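Local structure of plantacyanin (Spinacia oleracea, 1F56) at residues Phe72-Phe76 / Pro77-Gly81; Tyr56-Gly59 / Gln60-Ile63. The protein binds a single copper ion in a cupredoxin beta barrel and, as a basic blue copper protein of the phytocyanin family, probably carries electrons. One frame throughout, in Å; residues are numbered along the deposited sequence.

Interaction 1 (Phe72-Phe76 / Pro77-Gly81); sequences FICSF and PGHCG. With CU1 (copper (I) ion), chain F; SO4 (sulfate ion), chain D.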
loop_
_atom_site.group_PDB
_atom_site.type_symbol
_atom_site.label_atom_id
_atom_site.label_comp_id
_atom_site.label_asym_id
_atom_site.label_seq_id
_atom_site.Cartn_x
_atom_site.Cartn_y
_atom_site.Cartn_z
ATOM N N PHE A 72 0.969 2.035 3.254
ATOM C CA PHE A 72 0.825 2.379 1.842
ATOM C C PHE A 72 -0.449 3.190 1.640
ATOM O O PHE A 72 -1.433 2.931 2.318
ATOM C CB PHE A 72 0.729 1.118 0.970
ATOM C CG PHE A 72 1.887 0.184 1.114
ATOM C CD1 PHE A 72 1.878 -0.805 2.095
ATOM C CD2 PHE A 72 2.985 0.276 0.260
ATOM C CE1 PHE A 72 2.949 -1.697 2.221
ATOM C CE2 PHE A 72 4.055 -0.613 0.385
ATOM C CZ PHE A 72 4.032 -1.599 1.366
ATOM N N ILE A 73 -0.425 4.168 0.728
ATOM C CA ILE A 73 -1.623 4.963 0.418
ATOM C C ILE A 73 -1.621 5.239 -1.082
ATOM O O ILE A 73 -0.602 5.043 -1.761
ATOM C CB ILE A 73 -1.642 6.368 1.146
ATOM C CG1 ILE A 73 -0.496 7.258 0.636
ATOM C CG2 ILE A 73 -1.526 6.198 2.662
ATOM C CD1 ILE A 73 -0.498 8.676 1.223
ATOM N N CYS A 74 -2.768 5.646 -1.611
ATOM C CA CYS A 74 -2.850 6.053 -3.012
ATOM C C CYS A 74 -2.846 7.545 -2.781
ATOM O O CYS A 74 -3.561 8.024 -1.907
ATOM C CB CYS A 74 -4.177 5.678 -3.664
ATOM S SG CYS A 74 -4.307 6.376 -5.337
ATOM N N SER A 75 -2.065 8.290 -3.540
ATOM C CA SER A 75 -2.009 9.732 -3.292
ATOM C C SER A 75 -2.898 10.624 -4.181
ATOM O O SER A 75 -2.945 11.838 -3.987
ATOM C CB SER A 75 -0.562 10.200 -3.409
ATOM O OG SER A 75 -0.137 10.016 -4.744
ATOM N N PHE A 76 -3.590 10.049 -5.150
ATOM C CA PHE A 76 -4.440 10.876 -6.006
ATOM C C PHE A 76 -5.521 11.534 -5.140
ATOM O O PHE A 76 -5.958 10.966 -4.144
ATOM C CB PHE A 76 -5.071 10.034 -7.121
ATOM C CG PHE A 76 -4.069 9.405 -8.071
ATOM C CD1 PHE A 76 -2.724 9.764 -8.042
ATOM C CD2 PHE A 76 -4.496 8.506 -9.046
ATOM C CE1 PHE A 76 -1.811 9.236 -8.988
ATOM C CE2 PHE A 76 -3.603 7.974 -9.989
ATOM C CZ PHE A 76 -2.254 8.346 -9.956
ATOM N N PRO A 77 -5.951 12.760 -5.503
ATOM C CA PRO A 77 -6.970 13.527 -4.776
ATOM C C PRO A 77 -8.227 12.743 -4.460
ATOM O O PRO A 77 -8.858 12.215 -5.358
ATOM C CB PRO A 77 -7.262 14.694 -5.711
ATOM C CG PRO A 77 -5.983 14.875 -6.438
ATOM C CD PRO A 77 -5.536 13.475 -6.726
ATOM N N GLY A 78 -8.585 12.692 -3.177
ATOM C CA GLY A 78 -9.773 11.977 -2.746
ATOM C C GLY A 78 -9.621 10.471 -2.526
ATOM O O GLY A 78 -10.463 9.846 -1.880
ATOM N N HIS A 79 -8.547 9.861 -3.017
ATOM C CA HIS A 79 -8.424 8.409 -2.855
ATOM C C HIS A 79 -8.040 7.913 -1.461
ATOM O O HIS A 79 -8.612 6.933 -0.964
ATOM C CB HIS A 79 -7.460 7.834 -3.892
ATOM C CG HIS A 79 -7.948 7.962 -5.301
ATOM N ND1 HIS A 79 -7.605 7.067 -6.288
ATOM C CD2 HIS A 79 -8.706 8.911 -5.902
ATOM C CE1 HIS A 79 -8.123 7.457 -7.437
ATOM N NE2 HIS A 79 -8.797 8.573 -7.231
ATOM N N CYS A 80 -7.073 8.561 -0.820
ATOM C CA CYS A 80 -6.686 8.125 0.525
ATOM C C CYS A 80 -7.869 8.371 1.483
ATOM O O CYS A 80 -8.219 7.518 2.302
ATOM C CB CYS A 80 -5.449 8.899 0.975
ATOM S SG CYS A 80 -4.690 8.366 2.543
ATOM N N GLY A 81 -8.487 9.544 1.372
ATOM C CA GLY A 81 -9.631 9.854 2.217
ATOM C C GLY A 81 -10.768 8.887 1.926
ATOM O O GLY A 81 -11.610 8.633 2.781
HETATM CU CU CU1 F . -6.228 5.618 -6.016
HETATM S S SO4 D . -7.919 13.016 0.360
HETATM O O1 SO4 D . -6.643 13.140 1.106
HETATM O O2 SO4 D . -7.984 13.990 -0.746
HETATM O O3 SO4 D . -8.009 11.661 -0.211
HETATM O O4 SO4 D . -9.033 13.274 1.285
HETATM O O HOH W 1 -5.302 10.906 -1.546
#

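Interaction 2 (Tyr56-Gly59 / Gln60-Ile63); sequences YSSG and QDRI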
loop_
_atom_site.group_PDB
_atom_site.type_symbol
_atom_site.label_atom_id
_atom_site.label_comp_id
_atom_site.label_asym_id
_atom_site.label_seq_id
_atom_site.Cartn_x
_atom_site.Cartn_y
_atom_site.Cartn_z
ATOM N N TYR A 56 4.937 3.833 -6.819
ATOM C CA TYR A 56 4.880 2.684 -7.726
ATOM C C TYR A 56 3.613 2.916 -8.542
ATOM O O TYR A 56 2.572 3.287 -7.993
ATOM C CB TYR A 56 4.829 1.365 -6.945
ATOM C CG TYR A 56 6.014 1.157 -6.023
ATOM C CD1 TYR A 56 6.019 1.682 -4.718
ATOM C CD2 TYR A 56 7.151 0.495 -6.463
ATOM C CE1 TYR A 56 7.134 1.550 -3.896
ATOM C CE2 TYR A 56 8.269 0.363 -5.645
ATOM C CZ TYR A 56 8.258 0.891 -4.372
ATOM O OH TYR A 56 9.388 0.801 -3.591
ATOM N N SER A 57 3.689 2.707 -9.850
ATOM C CA SER A 57 2.545 3.029 -10.697
ATOM C C SER A 57 2.257 2.086 -11.846
ATOM O O SER A 57 1.549 2.469 -12.779
ATOM C CB SER A 57 2.764 4.432 -11.297
ATOM O OG SER A 57 3.199 5.349 -10.302
ATOM N N SER A 58 2.760 0.862 -11.792
ATOM C CA SER A 58 2.566 -0.057 -12.914
ATOM C C SER A 58 1.267 -0.854 -12.984
ATOM O O SER A 58 0.990 -1.478 -14.011
ATOM C CB SER A 58 3.717 -1.050 -12.964
ATOM O OG SER A 58 3.514 -2.002 -11.946
ATOM N N GLY A 59 0.476 -0.867 -11.916
ATOM C CA GLY A 59 -0.747 -1.651 -11.968
ATOM C C GLY A 59 -0.506 -3.076 -11.481
ATOM O O GLY A 59 -1.443 -3.839 -11.291
ATOM N N GLN A 60 0.763 -3.433 -11.298
ATOM C CA GLN A 60 1.160 -4.750 -10.788
ATOM C C GLN A 60 2.525 -4.570 -10.129
ATOM O O GLN A 60 3.523 -5.161 -10.545
ATOM C CB GLN A 60 1.247 -5.788 -11.916
ATOM C CG GLN A 60 1.708 -5.233 -13.244
ATOM C CD GLN A 60 1.995 -6.325 -14.253
ATOM O OE1 GLN A 60 1.208 -7.264 -14.411
ATOM N NE2 GLN A 60 3.125 -6.207 -14.946
ATOM N N ASP A 61 2.535 -3.739 -9.090
ATOM C CA ASP A 61 3.735 -3.394 -8.351
ATOM C C ASP A 61 4.102 -4.449 -7.310
ATOM O O ASP A 61 3.278 -4.813 -6.473
ATOM C CB ASP A 61 3.522 -2.033 -7.667
ATOM C CG ASP A 61 3.036 -0.968 -8.637
ATOM O OD1 ASP A 61 3.732 -0.744 -9.650
ATOM O OD2 ASP A 61 1.965 -0.364 -8.412
ATOM N N ARG A 62 5.341 -4.935 -7.379
ATOM C CA ARG A 62 5.844 -5.934 -6.449
ATOM C C ARG A 62 6.639 -5.223 -5.373
ATOM O O ARG A 62 7.675 -4.635 -5.644
ATOM C CB ARG A 62 6.762 -6.932 -7.156
ATOM C CG ARG A 62 6.041 -7.910 -8.050
ATOM C CD ARG A 62 7.015 -8.887 -8.677
ATOM N NE ARG A 62 6.386 -10.185 -8.894
ATOM C CZ ARG A 62 6.276 -11.126 -7.960
ATOM N NH1 ARG A 62 6.763 -10.915 -6.745
ATOM N NH2 ARG A 62 5.665 -12.272 -8.238
ATOM N N ILE A 63 6.154 -5.288 -4.146
ATOM C CA ILE A 63 6.834 -4.634 -3.050
ATOM C C ILE A 63 7.074 -5.618 -1.900
ATOM O O ILE A 63 6.150 -6.283 -1.432
ATOM C CB ILE A 63 5.993 -3.453 -2.548
ATOM C CG1 ILE A 63 5.712 -2.497 -3.713
ATOM C CG2 ILE A 63 6.717 -2.739 -1.411
ATOM C CD1 ILE A 63 4.899 -1.278 -3.323
#

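Interaction 1 (Phe72-Phe76 / Pro77-Gly81)
Cys74 and His79 grip one copper (I) ion from the two arms of the loop that follows strand 68-73, the ligand loop of the cupredoxin fold, which supplies three of the four copper ligands, Cys74, His79 and Met84, within eleven residues; His34 comes from an earlier loop. Cys74 SG lies 2.2 Å from the copper and His79 ND1 2.0 Å from it. A chi1 of 173° carries the Cys74 sulfur away from its own backbone N, to the side where His79 ND1 and the copper lie. Phe76 covers the histidine in two ways: its CB stands over the centre of the imidazole at 3.8 Å from the centroid, a CH-pi contact, while the phenyl group turns its edge toward the same ring with the planes at 69°. Ile73 CG2 packs on Cys80 SG, which is joined to Cys47 in a disulfide. Hydrogen bonding closes the turn: His79 N donates to Phe76 O over 3.0 Å. A water accepts from Cys80 N and lies 2.7 Å from Phe76 O, one of several acceptors competing for its protons. A sulfate, probably from the crystallisation liquor, takes Gly78 N on O2 at 2.8 Å and Gly81 N on O3 at 2.7 Å.

Interaction 2 (Tyr56-Gly59 / Gln60-Ile63)
Gln60 opens the strand by turning its backbone N back to Ser58 OG, a hydrogen bond of 3.2 Å that spans the bend between the loop 56-59 and strand 60-64. At this bend Gly59 has a phi of 90°, where a beta carbon would be pressed against the carbonyl oxygen of Ser58. Gln60 and Asp61 then both face Phe27 on the neighbouring strand, a classic beta bulge. Asp61 follows, its carboxylate directed into the loop. OD1 receives Ser58 N at 2.8 Å on its syn lone pair, whereas Ser58 OG donates to the same oxygen over 2.6 Å from well above the carboxylate plane. Ser58 reaches both partners because its hydroxyl sits between its backbone N and carbonyl carbon (chi1 76°), so that OG gives its proton to Asp61 and accepts from Gln60. The other oxygen, OD2, is hydrogen-bonded to Tyr29 OH, and Tyr56 CB packs against Asp61 CG at 3.4 Å. Replacing the aspartate with alanine removes the carboxylate, which would probably leave Ser58 N and OG without their shared acceptor and the Tyr29 hydroxyl without its mate. Farther along, Ile63 sends CD1 over one face of the Tyr56 ring, 3.7 Å from its centroid and offset toward the rim, closest to Tyr56 CD1 and CE1. The carboxylate of Asp61 is thus buried, but OD1 takes two donors and OD2 is paired with Tyr29, an arrangement that would be expected to stabilise its negative charge while it fixes the turn into the strand.

Along the chain, interaction 2 closes before interaction 1 opens: strand 60-64 emerges from the bend of 56-63, and the next strand, 68-73, leads into the copper loop of 72-81. They lie about 15 Å apart, centre to centre. The two strands belong to different sheets, 60-64 to the three-stranded mixed sheet and 68-73 to the four-stranded antiparallel one. Where the sheets face each other, Phe72 CE2 meets Ile63 CG2 at 3.9 Å, so the contacts touch through buried packing. Interaction 1 supplies copper ligands; interaction 2 contributes none, its Ser57 side chain lying about 10 Å from the ion. Thus one loop carries copper ligands and the other passes the chain from one sheet to the other.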